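Local coordinates for WbbZ protein (Klebsiella pneumoniae subsp. pneumoniae NTUH-K2044, PDB 6X1L), which is of uncharacterised function but belongs to the polysaccharide pyruvyl transferase family and so may transfer pyruvyl groups to surface polysaccharides, at residues A[68-79]-A[98-109]. Sequence-based numbering, arbitrary orientation.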
loop_
_atom_site.group_PDB
_atom_site.type_symbol
_atom_site.label_atom_id
_atom_site.label_comp_id
_atom_site.label_asym_id
_atom_site.label_seq_id
_atom_site.Cartn_x
_atom_site.Cartn_y
_atom_site.Cartn_z
ATOM N N ILE A 68 -5.259 -31.052 1.966
ATOM C CA ILE A 68 -5.970 -30.430 0.859
ATOM C C ILE A 68 -5.326 -29.080 0.577
ATOM O O ILE A 68 -5.127 -28.278 1.498
ATOM C CB ILE A 68 -7.468 -30.267 1.176
ATOM C CG1 ILE A 68 -8.168 -31.629 1.136
ATOM C CG2 ILE A 68 -8.116 -29.285 0.214
ATOM C CD1 ILE A 68 -9.652 -31.559 1.407
ATOM N N LEU A 69 -4.991 -28.834 -0.687
ATOM C CA LEU A 69 -4.482 -27.530 -1.092
ATOM C C LEU A 69 -5.653 -26.589 -1.341
ATOM O O LEU A 69 -6.524 -26.875 -2.174
ATOM C CB LEU A 69 -3.613 -27.642 -2.343
ATOM C CG LEU A 69 -3.183 -26.301 -2.950
ATOM C CD1 LEU A 69 -2.148 -25.601 -2.073
ATOM C CD2 LEU A 69 -2.662 -26.477 -4.370
ATOM N N ILE A 70 -5.685 -25.481 -0.613
ATOM C CA ILE A 70 -6.652 -24.417 -0.842
ATOM C C ILE A 70 -5.951 -23.397 -1.728
ATOM O O ILE A 70 -5.043 -22.688 -1.282
ATOM C CB ILE A 70 -7.138 -23.790 0.466
ATOM C CG1 ILE A 70 -7.616 -24.867 1.439
ATOM C CG2 ILE A 70 -8.234 -22.772 0.194
ATOM C CD1 ILE A 70 -8.848 -25.629 0.972
ATOM N N PHE A 71 -6.349 -23.333 -2.995
ATOM C CA PHE A 71 -5.771 -22.371 -3.922
ATOM C C PHE A 71 -6.628 -21.112 -3.918
ATOM O O PHE A 71 -7.820 -21.168 -4.244
ATOM C CB PHE A 71 -5.656 -22.951 -5.329
ATOM C CG PHE A 71 -4.909 -22.064 -6.280
ATOM C CD1 PHE A 71 -3.554 -21.832 -6.107
ATOM C CD2 PHE A 71 -5.560 -21.453 -7.337
ATOM C CE1 PHE A 71 -2.861 -21.010 -6.974
ATOM C CE2 PHE A 71 -4.873 -20.631 -8.208
ATOM C CZ PHE A 71 -3.522 -20.408 -8.027
ATOM N N GLY A 72 -6.017 -19.981 -3.559
ATOM C CA GLY A 72 -6.780 -18.762 -3.363
ATOM C C GLY A 72 -7.512 -18.331 -4.619
ATOM O O GLY A 72 -7.096 -18.621 -5.741
ATOM N N GLY A 73 -8.622 -17.631 -4.415
ATOM C CA GLY A 73 -9.443 -17.196 -5.524
ATOM C C GLY A 73 -8.756 -16.146 -6.374
ATOM O O GLY A 73 -7.724 -15.580 -6.016
ATOM N N GLY A 74 -9.347 -15.884 -7.528
ATOM C CA GLY A 74 -8.833 -14.873 -8.424
ATOM C C GLY A 74 -9.155 -15.222 -9.863
ATOM O O GLY A 74 -9.968 -16.097 -10.146
ATOM N N GLY A 75 -8.488 -14.512 -10.767
ATOM C CA GLY A 75 -8.687 -14.699 -12.186
ATOM C C GLY A 75 -7.391 -14.943 -12.924
ATOM O O GLY A 75 -7.202 -14.449 -14.039
ATOM N N ASN A 76 -6.489 -15.714 -12.314
ATOM C CA ASN A 76 -5.207 -15.987 -12.952
ATOM C C ASN A 76 -5.289 -17.142 -13.946
ATOM O O ASN A 76 -4.497 -17.195 -14.896
ATOM C CB ASN A 76 -4.144 -16.276 -11.891
ATOM C CG ASN A 76 -2.739 -16.249 -12.453
ATOM O OD1 ASN A 76 -2.222 -17.269 -12.907
ATOM N ND2 ASN A 76 -2.111 -15.075 -12.423
ATOM N N LEU A 77 -6.235 -18.064 -13.759
ATOM C CA LEU A 77 -6.349 -19.250 -14.611
ATOM C C LEU A 77 -7.063 -18.892 -15.915
ATOM O O LEU A 77 -8.203 -19.280 -16.175
ATOM C CB LEU A 77 -7.075 -20.366 -13.873
ATOM C CG LEU A 77 -6.380 -20.877 -12.614
ATOM C CD1 LEU A 77 -7.193 -21.976 -11.955
ATOM C CD2 LEU A 77 -4.987 -21.364 -12.959
ATOM N N ILE A 78 -6.354 -18.142 -16.756
ATOM C CA ILE A 78 -6.880 -17.693 -18.040
ATOM C C ILE A 78 -5.875 -18.064 -19.121
ATOM O O ILE A 78 -4.841 -17.398 -19.267
ATOM C CB ILE A 78 -7.171 -16.189 -18.057
ATOM C CG1 ILE A 78 -8.293 -15.870 -17.066
ATOM C CG2 ILE A 78 -7.542 -15.739 -19.465
ATOM C CD1 ILE A 78 -8.662 -14.413 -17.011
ATOM N N GLU A 79 -6.185 -19.110 -19.885
ATOM C CA GLU A 79 -5.282 -19.580 -20.928
ATOM C C GLU A 79 -5.118 -18.518 -22.007
ATOM O O GLU A 79 -6.084 -17.874 -22.426
ATOM C CB GLU A 79 -5.809 -20.886 -21.529
ATOM C CG GLU A 79 -4.896 -21.507 -22.566
ATOM C CD GLU A 79 -5.332 -22.903 -22.964
ATOM O OE1 GLU A 79 -4.524 -23.617 -23.593
ATOM O OE2 GLU A 79 -6.477 -23.288 -22.642
ATOM N N LYS A 98 -6.783 -33.445 -2.337
ATOM C CA LYS A 98 -7.671 -32.665 -3.185
ATOM C C LYS A 98 -7.067 -31.283 -3.379
ATOM O O LYS A 98 -6.225 -30.837 -2.596
ATOM C CB LYS A 98 -9.075 -32.517 -2.580
ATOM C CG LYS A 98 -9.849 -33.808 -2.419
ATOM C CD LYS A 98 -10.216 -34.392 -3.766
ATOM C CE LYS A 98 -11.069 -35.637 -3.605
ATOM N NZ LYS A 98 -11.364 -36.245 -4.926
ATOM N N VAL A 99 -7.510 -30.606 -4.432
ATOM C CA VAL A 99 -7.188 -29.203 -4.655
ATOM C C VAL A 99 -8.502 -28.445 -4.736
ATOM O O VAL A 99 -9.318 -28.688 -5.636
ATOM C CB VAL A 99 -6.341 -28.988 -5.916
ATOM C CG1 VAL A 99 -6.330 -27.511 -6.294
ATOM C CG2 VAL A 99 -4.923 -29.474 -5.677
ATOM N N ILE A 100 -8.716 -27.536 -3.790
ATOM C CA ILE A 100 -9.911 -26.705 -3.747
ATOM C C ILE A 100 -9.560 -25.347 -4.337
ATOM O O ILE A 100 -8.704 -24.630 -3.803
ATOM C CB ILE A 100 -10.448 -26.561 -2.315
ATOM C CG1 ILE A 100 -10.877 -27.919 -1.763
ATOM C CG2 ILE A 100 -11.609 -25.581 -2.286
ATOM C CD1 ILE A 100 -11.428 -27.852 -0.358
ATOM N N ILE A 101 -10.215 -24.996 -5.439
ATOM C CA ILE A 101 -10.020 -23.700 -6.073
ATOM C C ILE A 101 -11.081 -22.755 -5.523
ATOM O O ILE A 101 -12.271 -22.914 -5.804
ATOM C CB ILE A 101 -10.091 -23.803 -7.600
ATOM C CG1 ILE A 101 -8.962 -24.697 -8.119
ATOM C CG2 ILE A 101 -10.021 -22.419 -8.231
ATOM C CD1 ILE A 101 -8.915 -24.820 -9.627
HETATM N N MSE A 102 -10.652 -21.778 -4.728
HETATM C CA MSE A 102 -11.563 -20.792 -4.147
HETATM C C MSE A 102 -12.199 -19.953 -5.270
HETATM O O MSE A 102 -11.673 -19.940 -6.383
HETATM C CB MSE A 102 -10.804 -19.933 -3.126
HETATM C CG MSE A 102 -10.259 -20.752 -1.959
HETATM SE SE MSE A 102 -11.658 -21.587 -0.848
HETATM C CE MSE A 102 -11.923 -20.082 0.385
ATOM N N PRO A 103 -13.342 -19.274 -4.987
ATOM C CA PRO A 103 -14.131 -18.652 -6.067
ATOM C C PRO A 103 -13.315 -17.916 -7.119
ATOM O O PRO A 103 -12.678 -16.896 -6.829
ATOM C CB PRO A 103 -15.048 -17.689 -5.305
ATOM C CG PRO A 103 -15.288 -18.396 -4.014
ATOM C CD PRO A 103 -13.990 -19.086 -3.673
ATOM N N SER A 104 -13.341 -18.425 -8.350
ATOM C CA SER A 104 -12.405 -17.987 -9.374
ATOM C C SER A 104 -13.103 -17.795 -10.714
ATOM O O SER A 104 -14.193 -18.318 -10.966
ATOM C CB SER A 104 -11.254 -18.988 -9.538
ATOM O OG SER A 104 -10.443 -19.022 -8.375
ATOM N N THR A 105 -12.440 -17.019 -11.569
ATOM C CA THR A 105 -12.788 -16.884 -12.977
ATOM C C THR A 105 -11.772 -17.692 -13.774
ATOM O O THR A 105 -10.564 -17.458 -13.662
ATOM C CB THR A 105 -12.783 -15.416 -13.411
ATOM O OG1 THR A 105 -13.947 -14.755 -12.893
ATOM C CG2 THR A 105 -12.769 -15.296 -14.930
ATOM N N ILE A 106 -12.260 -18.653 -14.554
ATOM C CA ILE A 106 -11.419 -19.595 -15.282
ATOM C C ILE A 106 -11.782 -19.519 -16.758
ATOM O O ILE A 106 -12.966 -19.515 -17.111
ATOM C CB ILE A 106 -11.593 -21.030 -14.750
ATOM C CG1 ILE A 106 -11.244 -21.094 -13.262
ATOM C CG2 ILE A 106 -10.742 -22.007 -15.544
ATOM C CD1 ILE A 106 -11.540 -22.435 -12.631
ATOM N N ARG A 107 -10.768 -19.455 -17.616
ATOM C CA ARG A 107 -10.966 -19.432 -19.061
ATOM C C ARG A 107 -9.984 -20.401 -19.695
ATOM O O ARG A 107 -8.771 -20.277 -19.493
ATOM C CB ARG A 107 -10.771 -18.024 -19.633
ATOM C CG ARG A 107 -11.721 -16.972 -19.074
ATOM C CD ARG A 107 -13.155 -17.195 -19.546
ATOM N NE ARG A 107 -14.038 -16.118 -19.112
ATOM C CZ ARG A 107 -14.788 -16.161 -18.014
ATOM N NH1 ARG A 107 -14.775 -17.237 -17.239
ATOM N NH2 ARG A 107 -15.553 -15.125 -17.691
ATOM N N GLY A 108 -10.503 -21.365 -20.455
ATOM C CA GLY A 108 -9.610 -22.292 -21.114
ATOM C C GLY A 108 -8.988 -23.265 -20.127
ATOM O O GLY A 108 -9.567 -23.596 -19.087
ATOM N N TYR A 109 -7.777 -23.718 -20.462
ATOM C CA TYR A 109 -7.089 -24.763 -19.702
ATOM C C TYR A 109 -7.979 -25.994 -19.540
ATOM O O TYR A 109 -8.061 -26.598 -18.467
ATOM C CB TYR A 109 -6.623 -24.237 -18.345
ATOM C CG TYR A 109 -5.491 -23.234 -18.430
ATOM C CD1 TYR A 109 -4.421 -23.438 -19.292
ATOM C CD2 TYR A 109 -5.496 -22.081 -17.655
ATOM C CE1 TYR A 109 -3.382 -22.523 -19.374
ATOM C CE2 TYR A 109 -4.462 -21.162 -17.730
ATOM C CZ TYR A 109 -3.409 -21.389 -18.592
ATOM O OH TYR A 109 -2.379 -20.481 -18.673
#
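Strands 68-71 and 98-102 run parallel at 18°, joined by four backbone hydrogen bonds: Leu69 N to Lys98 O, Ile100 N to Leu69 O, Phe71 N to Ile100 O and Met102 N to Phe71 O. Beyond the strands, Thr105 N bonds to Gly74 O, Arg107 N to Leu77 O, and Glu79 N to Arg107 O.

On one face, Ile100 CD1 touches both Ile68 CG2 and Ile70 CD1, 3.7 Å from each, so the three methyls form a triangle. Ile70 lies alongside Ile100, and its CG2 meets Met102 CG at 3.6 Å. Met102, a selenomethionine, bends away toward Phe11 and Leu15 of helix 6-21. On the other face, Leu69 and Val99 point the same way, with CD2 and CG2 4.0 Å apart. Leu77 CD1 and Ile101 CD1 meet tip to tip. Helix 84-92 packs on Leu69, Phe71 and Leu77, completing a right-handed beta-alpha-beta crossover in this Rossmann-like parallel sheet.

Gly73, lacking a side chain, leaves room for Pro103 O, and the Gly74 backbone angles call for glycine. Ser104 OG, beside its own backbone N (chi1 -66°), bonds back to Met102 O at 2.5 Å.

At the far end, Glu79 CB stands over the centre of the Tyr109 ring, 3.6 Å from the centroid. Its CG is anti to the backbone N (chi1 -176°), and the extended chain carries the carboxylate to the start of helix 110-115. There OE2 accepts a hydrogen bond from Tyr109 N at 2.6 Å, from above the carboxylate plane. Tyr109 OH bonds to Tyr82 O, and its ring stacks with His86.

Backbone hydrogen bonds thus join the strands and apolar side chains pack on both faces, while the Glu79 carboxylate holds the Tyr109 backbone N and probably polarises its N-H.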